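S12 family peptidase (Streptomyces sp. 82F2, PDB 3WWX) acts as a D-stereospecific amidohydrolase, a serine beta-lactamase-type enzyme of peptidase family S12 that probably hydrolyses amide bonds of D-configured substrates. Local coordinates at residues Ala60-Leu64 with Ala264-Met268; Leu66-Ile72 with Val169-Thr174; Glu267-Thr271 with Tyr283-Lys289; Leu292-Val298 with Ile338-Cys343. All coordinates share one frame; numbering follows the deposited sequence.

Interaction 1. Residues Ala60-Leu64 with Ala264-Met268; sequences ATVLL and ALNEM
E267 OE1 has two grips on it, a salt bridge from R99 NH1 and a hydrogen bond from Q67 NE2, while farther in the CB of E267 rests 4.2 Å from L64 CD2. With two donors on one carboxylate oxygen, one of them an arginine, this glutamate is probably ionised. No hydrogen bond links A60-L64 to A264-M268, so the rest of the contact is apolar packing. L64 carries most of its side of it, and its two methyls do different jobs. CD2 lies over the first turn of the partner, 4.3 Å from A264 CB, and reaches E267 as well. CD1 lands on the base of M268, 3.7 Å from CB and almost as near to CG. M268 answers by running back across the gap between the helices: its CG stands anti to the backbone N (chi1 -166°), which sends the chain past L64, and its bend at the sulfur turns CE toward the earlier turn of helix 55-68. There CE meets A60 CB at 4.0 Å and comes to 3.5 Å from T61 OG1, a hydroxyl already hydrogen-bonded to T57 O one turn back. The short segments run closer to antiparallel than parallel, their N-to-C directions 139° apart, with axes 10.5 Å from each other. L254 of helix 244-255 touches both T61 and M268. This is buried helix-to-helix packing against helix 55-68, whose first turn carries the lysine of what is probably the SxxK motif, as in serine beta-lactamase-type enzymes.

Interaction 2. Residues Leu66-Ile72 with Val169-Thr174; sequences LQAEGRI and VIEKVT
R71 and I72 reach V169-T174 through two different torsions. In R71 the turn at chi3 (68°) swings the guanidinium back across the end of helix 160-174, while in I72 CG1 lies anti to the backbone N (chi1 177°) and, with chi2 also extended, CD1 reaches the side of that helix. The guanidinium works on the last carbonyls of the helix mostly through water. NE donates a hydrogen bond to a water 2.8 Å away, which in turn donates to V173 O; NH2 reaches T174 O through a second water in the same way. Both waters lie at the edge of the guanidinium, in its plane. A direct bond from R71 NH2 to V173 O is weak, at 3.4 Å and 143°. A positive group at the carbonyl end of a helix should be electrostatically welcome. L66 CD2 sits 3.7 Å above one face of the guanidinium, offset toward its rim, and NH1 makes a weak salt bridge to E69, whose other oxygen pairs with R185. Beneath the polar layer L66 CD1 meets V173 CG1 tip to tip at 3.9 Å. I72 crosses V169 at about a right angle, and the 3.5 Å approach of its CD1 to V169 CG1 is tighter than an ordinary methyl contact. G70, at positive phi, closes helix 55-68 with a Schellman motif and turns the chain so that R71 and I72 face the partner. The contact thus joins the C-terminal ends of helices 55-68 and 160-174, with W81 of helix 78-81 against I72 and V173, and R185 of helix 178-187 beside L66.

Interaction 3. Residues Glu267-Thr271 with Tyr283-Lys289; sequences EMTTT and YGLGLMK
M268 and L285 join the end of helix 262-268 to the loop that leads into strand 288-291 of the eight-stranded antiparallel sheet, in a fold of the serine beta-lactamase type. The conventional hydrogen bond across the contact is L285 N to M268 O, 3.0 Å long and fairly straight at 166°, its donor tilted 18° from the carbonyl plane. Beside it the CA of G284 makes weaker CA-H...O contacts with both M268 O and T270 O; farther along, T271 CA approaches Y283 O. Having no side chain, G284 can lie this close to the two carbonyls. The apolar part centres on two leucines. L285 CD1 reaches back to E267, 3.5 Å from its carbonyl O, and L285 CB packs on M268 CG. From the other flank the L287 side chain crosses M268 at about a right angle, its CD2 4.0 Å from M268 CG, and touches T269 CG2. Outside the pair, Y283 OH is hydrogen-bonded to H301 NE2 of strand 297-305, where the sequence HGG fits the HxG motif known from S12 relatives, so the Y283 end of this segment probably borders the active site. At the polar end K289 stretches out and crosses T271, its CE 3.4 Å from T271 OG1. One water ties these ends together: K289 NZ donates to it at 2.9 Å, and it lies 2.7 Å from T271 OG1.

Interaction 4. Residues Leu292-Val298 with Ile338-Cys343; sequences LSCGVEV and IEAEFC
C294 and C343 are joined by a disulfide, SG to SG 2.1 Å with a chi3 of -72°, which pins the turn before strand 297-305 to the last residue of helix 334-343. Beside it the carboxylate of E339 takes S293 in a two-pronged grip. S293 N gives a 2.9 Å bond to OE2 on its syn lone pair, and S293 OG gives a 2.7 Å bond to OE1, also from the syn side but 16° out of the plane. T345 OG1 also bonds to OE1, so that oxygen has two partners and OE2 is held by S293 N. E339 gets there by folding back at chi2 (-83°), which brings its end over the turn. Beneath these links L292 pushes into the helix: CD1 lies a snug 3.4 Å from F342 CB and also meets I338 CG2, while L292 CB touches C343 SG. The F342 ring lies farther in. V298 CG1 stands 3.6 Å from its centroid, almost exactly on the ring normal, a clear CH-pi contact, and E341 CG is offset over the opposite face. L292, S293 and C294 are presented by a type I turn from L292 to G295, closed by the bond of G295 N to L292 O and followed by L292 N to V296 O. Q313 of strand 308-315 touches V298, I338 and F342, and L322 of strand 320-326 touches I338 and F342, so helix 334-343 packs across these neighbouring strands, with helix 8-19 against A340.

Overall arrangement
Interactions 1, 2 and 3 form one continuous body. Interactions 1 and 2 share helix 55-68, with centres 11 Å apart, and L63 CG packs 3.6 Å from I170 CG1 between them. Interaction 3 shares E267 and M268 with interaction 1, its centre 9 Å away, and L64 CD2 meets L285 CD1 at 3.9 Å. Interaction 4 stands apart, about 24 Å from interaction 1 and 35 Å from interaction 2 between centres; it reaches interaction 3, 18 Å away, through the neighbouring strands 288-291 and 297-305. Strand 297-305 runs on to G304 and I305 in the octane 1,8-diamine pocket, and the I338 side chain is about 12 Å from that ligand.

Interaction 1. Residues Ala60-Leu64 with Ala264-Met268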
loop_
_atom_site.group_PDB
_atom_site.type_symbol
_atom_site.label_atom_id
_atom_site.label_comp_id
_atom_site.label_asym_id
_atom_site.label_seq_id
_atom_site.Cartn_x
_atom_site.Cartn_y
_atom_site.Cartn_z
ATOM N N ALA A 60 -0.645 1.976 -9.202
ATOM C CA ALA A 60 -0.323 3.256 -9.851
ATOM C C ALA A 60 0.728 3.092 -10.935
ATOM O O ALA A 60 0.633 3.723 -11.988
ATOM C CB ALA A 60 0.130 4.277 -8.834
ATOM N N THR A 61 1.725 2.261 -10.688
ATOM C CA THR A 61 2.787 2.041 -11.676
ATOM C C THR A 61 2.206 1.492 -12.973
ATOM O O THR A 61 2.563 1.937 -14.053
ATOM C CB THR A 61 3.866 1.093 -11.126
ATOM O OG1 THR A 61 4.499 1.702 -9.995
ATOM C CG2 THR A 61 4.955 0.814 -12.176
ATOM N N VAL A 62 1.291 0.549 -12.872
ATOM C CA VAL A 62 0.673 -0.014 -14.076
ATOM C C VAL A 62 -0.056 1.070 -14.852
ATOM O O VAL A 62 0.083 1.167 -16.073
ATOM C CB VAL A 62 -0.283 -1.156 -13.727
ATOM C CG1 VAL A 62 -1.117 -1.561 -14.939
ATOM C CG2 VAL A 62 0.493 -2.331 -13.187
ATOM N N LEU A 63 -0.838 1.907 -14.173
ATOM C CA LEU A 63 -1.582 2.942 -14.882
ATOM C C LEU A 63 -0.653 3.951 -15.519
ATOM O O LEU A 63 -0.942 4.457 -16.602
ATOM C CB LEU A 63 -2.573 3.643 -13.964
ATOM C CG LEU A 63 -3.841 2.822 -13.825
ATOM C CD1 LEU A 63 -4.591 3.259 -12.594
ATOM C CD2 LEU A 63 -4.723 2.973 -15.068
ATOM N N LEU A 64 0.459 4.258 -14.862
ATOM C CA LEU A 64 1.433 5.162 -15.474
ATOM C C LEU A 64 2.113 4.545 -16.696
ATOM O O LEU A 64 2.377 5.257 -17.670
ATOM C CB LEU A 64 2.436 5.634 -14.411
ATOM C CG LEU A 64 1.843 6.688 -13.468
ATOM C CD1 LEU A 64 2.585 6.717 -12.137
ATOM C CD2 LEU A 64 1.886 8.069 -14.124
ATOM N N ALA A 264 6.531 10.081 -16.809
ATOM C CA ALA A 264 5.647 9.294 -15.944
ATOM C C ALA A 264 6.119 9.318 -14.493
ATOM O O ALA A 264 5.320 9.532 -13.565
ATOM C CB ALA A 264 5.555 7.898 -16.443
ATOM N N LEU A 265 7.412 9.096 -14.259
ATOM C CA LEU A 265 7.914 9.179 -12.895
ATOM C C LEU A 265 7.761 10.590 -12.328
ATOM O O LEU A 265 7.531 10.794 -11.134
ATOM C CB LEU A 265 9.371 8.721 -12.827
ATOM C CG LEU A 265 9.994 8.588 -11.432
ATOM C CD1 LEU A 265 9.166 7.685 -10.526
ATOM C CD2 LEU A 265 11.389 8.052 -11.551
ATOM N N ASN A 266 7.886 11.597 -13.188
ATOM C CA ASN A 266 7.655 12.965 -12.741
ATOM C C ASN A 266 6.212 13.180 -12.255
ATOM O O ASN A 266 5.982 13.848 -11.246
ATOM C CB ASN A 266 7.910 13.947 -13.880
ATOM C CG ASN A 266 7.724 15.378 -13.448
ATOM O OD1 ASN A 266 8.409 15.863 -12.540
ATOM N ND2 ASN A 266 6.780 16.067 -14.083
ATOM N N GLU A 267 5.247 12.633 -12.983
ATOM C CA GLU A 267 3.845 12.695 -12.561
ATOM C C GLU A 267 3.662 11.958 -11.242
ATOM O O GLU A 267 2.967 12.441 -10.361
ATOM C CB GLU A 267 2.927 12.128 -13.636
ATOM C CG GLU A 267 2.808 13.072 -14.852
ATOM C CD GLU A 267 1.782 12.642 -15.894
ATOM O OE1 GLU A 267 0.830 11.910 -15.563
ATOM O OE2 GLU A 267 1.928 13.055 -17.074
ATOM N N MET A 268 4.299 10.802 -11.114
ATOM C CA MET A 268 4.152 9.998 -9.913
ATOM C C MET A 268 4.656 10.730 -8.683
ATOM O O MET A 268 4.091 10.589 -7.596
ATOM C CB MET A 268 4.907 8.686 -10.057
ATOM C CG MET A 268 4.530 7.675 -8.989
ATOM S SD MET A 268 5.389 6.112 -9.240
ATOM C CE MET A 268 4.085 4.975 -8.778
#

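Interaction 2. Residues Leu66-Ile72 with Val169-Thr174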
loop_
_atom_site.group_PDB
_atom_site.type_symbol
_atom_site.label_atom_id
_atom_site.label_comp_id
_atom_site.label_asym_id
_atom_site.label_seq_id
_atom_site.Cartn_x
_atom_site.Cartn_y
_atom_site.Cartn_z
ATOM N N LEU A 66 0.568 2.374 -18.660
ATOM C CA LEU A 66 -0.462 2.391 -19.695
ATOM C C LEU A 66 -0.582 3.776 -20.320
ATOM O O LEU A 66 -0.783 3.898 -21.531
ATOM C CB LEU A 66 -1.811 1.914 -19.137
ATOM C CG LEU A 66 -1.856 0.450 -18.697
ATOM C CD1 LEU A 66 -3.129 0.199 -17.903
ATOM C CD2 LEU A 66 -1.760 -0.494 -19.907
ATOM N N GLN A 67 -0.430 4.819 -19.510
ATOM C CA GLN A 67 -0.454 6.178 -20.031
ATOM C C GLN A 67 0.754 6.414 -20.948
ATOM O O GLN A 67 0.623 7.055 -22.003
ATOM C CB GLN A 67 -0.511 7.225 -18.915
ATOM C CG GLN A 67 -0.387 8.653 -19.451
ATOM C CD GLN A 67 -0.557 9.718 -18.405
ATOM O OE1 GLN A 67 -1.555 10.450 -18.399
ATOM N NE2 GLN A 67 0.427 9.841 -17.519
ATOM N N ALA A 68 1.918 5.924 -20.540
ATOM C CA ALA A 68 3.149 6.058 -21.334
ATOM C C ALA A 68 3.024 5.330 -22.669
ATOM O O ALA A 68 3.698 5.693 -23.637
ATOM C CB ALA A 68 4.318 5.517 -20.566
ATOM N N GLU A 69 2.176 4.306 -22.720
ATOM C CA GLU A 69 1.944 3.543 -23.942
ATOM C C GLU A 69 0.854 4.194 -24.805
ATOM O O GLU A 69 0.491 3.657 -25.856
ATOM C CB GLU A 69 1.599 2.080 -23.609
ATOM C CG GLU A 69 2.763 1.330 -22.963
ATOM C CD GLU A 69 2.405 -0.031 -22.371
ATOM O OE1 GLU A 69 1.244 -0.471 -22.493
ATOM O OE2 GLU A 69 3.308 -0.662 -21.788
ATOM N N GLY A 70 0.337 5.333 -24.348
ATOM C CA GLY A 70 -0.682 6.089 -25.061
ATOM C C GLY A 70 -2.058 5.454 -25.022
ATOM O O GLY A 70 -2.888 5.710 -25.900
ATOM N N ARG A 71 -2.322 4.642 -23.994
ATOM C CA ARG A 71 -3.571 3.877 -23.920
ATOM C C ARG A 71 -4.628 4.524 -23.023
ATOM O O ARG A 71 -5.810 4.154 -23.052
ATOM C CB ARG A 71 -3.286 2.444 -23.473
ATOM C CG ARG A 71 -2.382 1.705 -24.470
ATOM C CD ARG A 71 -1.879 0.381 -23.960
ATOM N NE ARG A 71 -2.952 -0.594 -23.822
ATOM C CZ ARG A 71 -2.763 -1.857 -23.461
ATOM N NH1 ARG A 71 -1.535 -2.292 -23.205
ATOM N NH2 ARG A 71 -3.801 -2.679 -23.343
ATOM N N ILE A 72 -4.196 5.500 -22.248
ATOM C CA ILE A 72 -5.072 6.247 -21.365
ATOM C C ILE A 72 -4.404 7.559 -20.994
ATOM O O ILE A 72 -3.182 7.628 -20.915
ATOM C CB ILE A 72 -5.396 5.427 -20.091
ATOM C CG1 ILE A 72 -6.249 6.234 -19.123
ATOM C CG2 ILE A 72 -4.093 4.971 -19.410
ATOM C CD1 ILE A 72 -6.945 5.372 -18.058
ATOM N N VAL A 169 -10.145 0.425 -13.766
ATOM C CA VAL A 169 -9.714 1.155 -14.972
ATOM C C VAL A 169 -8.673 0.318 -15.703
ATOM O O VAL A 169 -8.707 0.196 -16.930
ATOM C CB VAL A 169 -9.166 2.543 -14.636
ATOM C CG1 VAL A 169 -8.551 3.209 -15.867
ATOM C CG2 VAL A 169 -10.248 3.417 -14.037
ATOM N N ILE A 170 -7.739 -0.272 -14.959
ATOM C CA ILE A 170 -6.703 -1.120 -15.558
ATOM C C ILE A 170 -7.369 -2.256 -16.323
ATOM O O ILE A 170 -6.980 -2.556 -17.458
ATOM C CB ILE A 170 -5.726 -1.691 -14.511
ATOM C CG1 ILE A 170 -4.857 -0.585 -13.917
ATOM C CG2 ILE A 170 -4.829 -2.768 -15.140
ATOM C CD1 ILE A 170 -4.062 -1.034 -12.649
ATOM N N GLU A 171 -8.370 -2.875 -15.719
ATOM C CA GLU A 171 -9.062 -3.975 -16.361
ATOM C C GLU A 171 -9.740 -3.499 -17.659
ATOM O O GLU A 171 -9.733 -4.230 -18.651
ATOM C CB GLU A 171 -10.067 -4.654 -15.422
ATOM C CG GLU A 171 -10.715 -5.862 -16.094
ATOM C CD GLU A 171 -11.504 -6.774 -15.181
ATOM O OE1 GLU A 171 -12.427 -7.433 -15.703
ATOM O OE2 GLU A 171 -11.201 -6.876 -13.979
ATOM N N LYS A 172 -10.315 -2.299 -17.660
ATOM C CA LYS A 172 -11.006 -1.788 -18.857
ATOM C C LYS A 172 -9.992 -1.507 -19.962
ATOM O O LYS A 172 -10.216 -1.854 -21.124
ATOM C CB LYS A 172 -11.785 -0.523 -18.532
ATOM C CG LYS A 172 -12.659 0.012 -19.669
ATOM C CD LYS A 172 -13.740 -0.980 -20.117
ATOM C CE LYS A 172 -14.660 -1.457 -18.986
ATOM N NZ LYS A 172 -15.680 -0.447 -18.563
ATOM N N VAL A 173 -8.867 -0.890 -19.610
ATOM C CA VAL A 173 -7.829 -0.581 -20.595
ATOM C C VAL A 173 -7.217 -1.843 -21.200
ATOM O O VAL A 173 -7.009 -1.913 -22.421
ATOM C CB VAL A 173 -6.707 0.308 -19.993
ATOM C CG1 VAL A 173 -5.561 0.511 -20.980
ATOM C CG2 VAL A 173 -7.257 1.650 -19.550
ATOM N N THR A 174 -6.913 -2.835 -20.364
ATOM C CA THR A 174 -6.150 -4.004 -20.784
ATOM C C THR A 174 -7.013 -5.192 -21.220
ATOM O O THR A 174 -6.508 -6.094 -21.894
ATOM C CB THR A 174 -5.219 -4.517 -19.658
ATOM O OG1 THR A 174 -6.012 -4.973 -18.549
ATOM C CG2 THR A 174 -4.245 -3.443 -19.217
HETATM O O HOH W 1 -5.643 -0.188 -24.568
HETATM O O HOH W 2 -3.706 -5.486 -23.109
#

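Interaction 3. Residues Glu267-Thr271 with Tyr283-Lys289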
loop_
_atom_site.group_PDB
_atom_site.type_symbol
_atom_site.label_atom_id
_atom_site.label_comp_id
_atom_site.label_asym_id
_atom_site.label_seq_id
_atom_site.Cartn_x
_atom_site.Cartn_y
_atom_site.Cartn_z
ATOM N N GLU A 267 5.247 12.633 -12.983
ATOM C CA GLU A 267 3.845 12.695 -12.561
ATOM C C GLU A 267 3.662 11.958 -11.242
ATOM O O GLU A 267 2.967 12.441 -10.361
ATOM C CB GLU A 267 2.927 12.128 -13.636
ATOM C CG GLU A 267 2.808 13.072 -14.852
ATOM C CD GLU A 267 1.782 12.642 -15.894
ATOM O OE1 GLU A 267 0.830 11.910 -15.563
ATOM O OE2 GLU A 267 1.928 13.055 -17.074
ATOM N N MET A 268 4.299 10.802 -11.114
ATOM C CA MET A 268 4.152 9.998 -9.913
ATOM C C MET A 268 4.656 10.730 -8.683
ATOM O O MET A 268 4.091 10.589 -7.596
ATOM C CB MET A 268 4.907 8.686 -10.057
ATOM C CG MET A 268 4.530 7.675 -8.989
ATOM S SD MET A 268 5.389 6.112 -9.240
ATOM C CE MET A 268 4.085 4.975 -8.778
ATOM N N THR A 269 5.732 11.499 -8.858
ATOM C CA THR A 269 6.366 12.220 -7.764
ATOM C C THR A 269 5.892 13.679 -7.654
ATOM O O THR A 269 6.484 14.456 -6.903
ATOM C CB THR A 269 7.901 12.213 -7.889
ATOM O OG1 THR A 269 8.285 12.784 -9.150
ATOM C CG2 THR A 269 8.434 10.808 -7.779
ATOM N N THR A 270 4.817 14.027 -8.358
ATOM C CA THR A 270 4.154 15.307 -8.156
ATOM C C THR A 270 3.159 15.138 -7.015
ATOM O O THR A 270 2.140 14.459 -7.156
ATOM C CB THR A 270 3.457 15.768 -9.430
ATOM O OG1 THR A 270 4.450 15.974 -10.441
ATOM C CG2 THR A 270 2.697 17.075 -9.185
ATOM N N THR A 271 3.487 15.733 -5.881
ATOM C CA THR A 271 2.776 15.452 -4.644
ATOM C C THR A 271 1.799 16.538 -4.218
ATOM O O THR A 271 1.948 17.722 -4.571
ATOM C CB THR A 271 3.744 15.206 -3.471
ATOM O OG1 THR A 271 4.593 16.343 -3.295
ATOM C CG2 THR A 271 4.619 13.976 -3.720
ATOM N N TYR A 283 1.748 13.352 -0.894
ATOM C CA TYR A 283 1.241 12.131 -1.528
ATOM C C TYR A 283 1.129 12.363 -3.021
ATOM O O TYR A 283 0.450 13.313 -3.458
ATOM C CB TYR A 283 -0.107 11.726 -0.925
ATOM C CG TYR A 283 -0.465 10.276 -1.201
ATOM C CD1 TYR A 283 -0.968 9.892 -2.421
ATOM C CD2 TYR A 283 -0.277 9.295 -0.229
ATOM C CE1 TYR A 283 -1.262 8.562 -2.696
ATOM C CE2 TYR A 283 -0.577 7.958 -0.487
ATOM C CZ TYR A 283 -1.077 7.603 -1.715
ATOM O OH TYR A 283 -1.393 6.282 -1.942
ATOM N N GLY A 284 1.799 11.521 -3.801
ATOM C CA GLY A 284 1.783 11.599 -5.247
ATOM C C GLY A 284 0.843 10.559 -5.824
ATOM O O GLY A 284 -0.278 10.430 -5.339
ATOM N N LEU A 285 1.281 9.815 -6.837
ATOM C CA LEU A 285 0.403 8.821 -7.448
ATOM C C LEU A 285 0.709 7.466 -6.836
ATOM O O LEU A 285 1.604 6.760 -7.272
ATOM C CB LEU A 285 0.534 8.805 -8.974
ATOM C CG LEU A 285 0.301 10.180 -9.628
ATOM C CD1 LEU A 285 0.471 10.080 -11.142
ATOM C CD2 LEU A 285 -1.047 10.808 -9.276
ATOM N N GLY A 286 -0.031 7.110 -5.792
ATOM C CA GLY A 286 0.217 5.846 -5.087
ATOM C C GLY A 286 1.610 5.768 -4.459
ATOM O O GLY A 286 2.206 4.678 -4.368
ATOM N N LEU A 287 2.141 6.920 -4.057
ATOM C CA LEU A 287 3.513 7.029 -3.559
ATOM C C LEU A 287 3.599 8.231 -2.658
ATOM O O LEU A 287 3.015 9.256 -2.980
ATOM C CB LEU A 287 4.466 7.182 -4.745
ATOM C CG LEU A 287 5.957 7.162 -4.420
ATOM C CD1 LEU A 287 6.440 5.768 -3.991
ATOM C CD2 LEU A 287 6.739 7.637 -5.622
ATOM N N MET A 288 4.303 8.121 -1.539
ATOM C CA MET A 288 4.403 9.205 -0.564
ATOM C C MET A 288 5.836 9.663 -0.425
ATOM O O MET A 288 6.738 8.865 -0.611
ATOM C CB MET A 288 3.961 8.696 0.801
ATOM C CG MET A 288 2.494 8.704 0.989
ATOM S SD MET A 288 2.051 8.415 2.707
ATOM C CE MET A 288 2.795 6.805 2.968
ATOM N N LYS A 289 6.024 10.942 -0.096
ATOM C CA LYS A 289 7.341 11.463 0.264
ATOM C C LYS A 289 7.306 11.998 1.687
ATOM O O LYS A 289 6.262 12.420 2.183
ATOM C CB LYS A 289 7.792 12.567 -0.696
ATOM C CG LYS A 289 7.179 13.915 -0.449
ATOM C CD LYS A 289 7.788 15.010 -1.325
ATOM C CE LYS A 289 7.115 16.327 -1.025
ATOM N NZ LYS A 289 7.637 17.446 -1.854
HETATM O O HOH W 3 6.905 16.930 -4.642
#

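Interaction 4. Residues Leu292-Val298 with Ile338-Cys343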
loop_
_atom_site.group_PDB
_atom_site.type_symbol
_atom_site.label_atom_id
_atom_site.label_comp_id
_atom_site.label_asym_id
_atom_site.label_seq_id
_atom_site.Cartn_x
_atom_site.Cartn_y
_atom_site.Cartn_z
ATOM N N LEU A 292 12.817 13.393 6.610
ATOM C CA LEU A 292 13.096 12.902 7.953
ATOM C C LEU A 292 13.889 13.926 8.773
ATOM O O LEU A 292 14.260 14.984 8.272
ATOM C CB LEU A 292 13.821 11.566 7.869
ATOM C CG LEU A 292 13.102 10.512 7.013
ATOM C CD1 LEU A 292 13.973 9.293 6.907
ATOM C CD2 LEU A 292 11.733 10.151 7.606
ATOM N N SER A 293 14.119 13.610 10.039
ATOM C CA SER A 293 14.645 14.589 10.981
ATOM C C SER A 293 15.978 15.129 10.505
ATOM O O SER A 293 16.252 16.323 10.661
ATOM C CB SER A 293 14.788 13.967 12.375
ATOM O OG SER A 293 15.765 12.952 12.402
ATOM N N CYS A 294 16.785 14.247 9.915
ATOM C CA CYS A 294 18.138 14.577 9.460
ATOM C C CYS A 294 18.149 15.151 8.051
ATOM O O CYS A 294 19.224 15.381 7.494
ATOM C CB CYS A 294 19.043 13.358 9.510
ATOM S SG CYS A 294 18.612 12.036 8.338
ATOM N N GLY A 295 16.979 15.391 7.474
ATOM C CA GLY A 295 16.877 16.054 6.178
ATOM C C GLY A 295 16.842 15.118 4.977
ATOM O O GLY A 295 16.595 15.540 3.852
ATOM N N VAL A 296 17.045 13.837 5.224
ATOM C CA VAL A 296 16.934 12.864 4.149
ATOM C C VAL A 296 15.474 12.691 3.746
ATOM O O VAL A 296 14.581 12.487 4.596
ATOM C CB VAL A 296 17.555 11.514 4.530
ATOM C CG1 VAL A 296 17.261 10.446 3.491
ATOM C CG2 VAL A 296 19.076 11.640 4.699
ATOM N N GLU A 297 15.248 12.767 2.444
ATOM C CA GLU A 297 13.931 12.629 1.863
ATOM C C GLU A 297 13.743 11.197 1.389
ATOM O O GLU A 297 14.562 10.655 0.643
ATOM C CB GLU A 297 13.813 13.587 0.683
ATOM C CG GLU A 297 12.507 13.516 -0.061
ATOM C CD GLU A 297 12.513 14.387 -1.311
ATOM O OE1 GLU A 297 12.868 13.919 -2.429
ATOM O OE2 GLU A 297 12.132 15.566 -1.152
ATOM N N VAL A 298 12.650 10.578 1.833
ATOM C CA VAL A 298 12.337 9.209 1.434
ATOM C C VAL A 298 11.004 9.144 0.726
ATOM O O VAL A 298 10.106 9.954 0.961
ATOM C CB VAL A 298 12.355 8.232 2.621
ATOM C CG1 VAL A 298 13.782 8.046 3.101
ATOM C CG2 VAL A 298 11.444 8.692 3.763
ATOM N N ILE A 338 12.180 3.718 10.312
ATOM C CA ILE A 338 12.568 4.565 9.180
ATOM C C ILE A 338 13.607 5.597 9.616
ATOM O O ILE A 338 14.645 5.769 8.955
ATOM C CB ILE A 338 11.339 5.232 8.550
ATOM C CG1 ILE A 338 10.419 4.169 7.910
ATOM C CG2 ILE A 338 11.755 6.247 7.493
ATOM C CD1 ILE A 338 9.012 4.673 7.590
ATOM N N GLU A 339 13.354 6.262 10.738
ATOM C CA GLU A 339 14.300 7.242 11.256
ATOM C C GLU A 339 15.623 6.590 11.634
ATOM O O GLU A 339 16.690 7.154 11.386
ATOM C CB GLU A 339 13.702 7.983 12.451
ATOM C CG GLU A 339 12.788 9.104 12.080
ATOM C CD GLU A 339 13.510 10.402 11.764
ATOM O OE1 GLU A 339 14.694 10.536 12.146
ATOM O OE2 GLU A 339 12.872 11.274 11.169
ATOM N N ALA A 340 15.583 5.403 12.229
ATOM C CA ALA A 340 16.812 4.721 12.614
ATOM C C ALA A 340 17.661 4.420 11.380
ATOM O O ALA A 340 18.872 4.675 11.338
ATOM C CB ALA A 340 16.494 3.454 13.357
ATOM N N GLU A 341 17.014 3.897 10.350
ATOM C CA GLU A 341 17.735 3.489 9.160
ATOM C C GLU A 341 18.288 4.677 8.387
ATOM O O GLU A 341 19.465 4.659 7.997
ATOM C CB GLU A 341 16.826 2.655 8.255
ATOM C CG GLU A 341 17.472 2.215 6.931
ATOM C CD GLU A 341 18.727 1.376 7.109
ATOM O OE1 GLU A 341 19.613 1.432 6.236
ATOM O OE2 GLU A 341 18.825 0.606 8.094
ATOM N N PHE A 342 17.474 5.687 8.132
ATOM C CA PHE A 342 17.900 6.775 7.246
ATOM C C PHE A 342 18.631 7.903 7.966
ATOM O O PHE A 342 19.374 8.646 7.329
ATOM C CB PHE A 342 16.723 7.312 6.445
ATOM C CG PHE A 342 16.211 6.339 5.427
ATOM C CD1 PHE A 342 16.822 6.213 4.191
ATOM C CD2 PHE A 342 15.137 5.524 5.719
ATOM C CE1 PHE A 342 16.353 5.297 3.267
ATOM C CE2 PHE A 342 14.688 4.592 4.807
ATOM C CZ PHE A 342 15.285 4.488 3.582
ATOM N N CYS A 343 18.429 8.024 9.279
ATOM C CA CYS A 343 19.058 9.104 10.060
ATOM C C CYS A 343 19.909 8.618 11.223
ATOM O O CYS A 343 20.574 9.436 11.875
ATOM C CB CYS A 343 17.987 10.067 10.575
ATOM S SG CYS A 343 17.129 10.943 9.266
#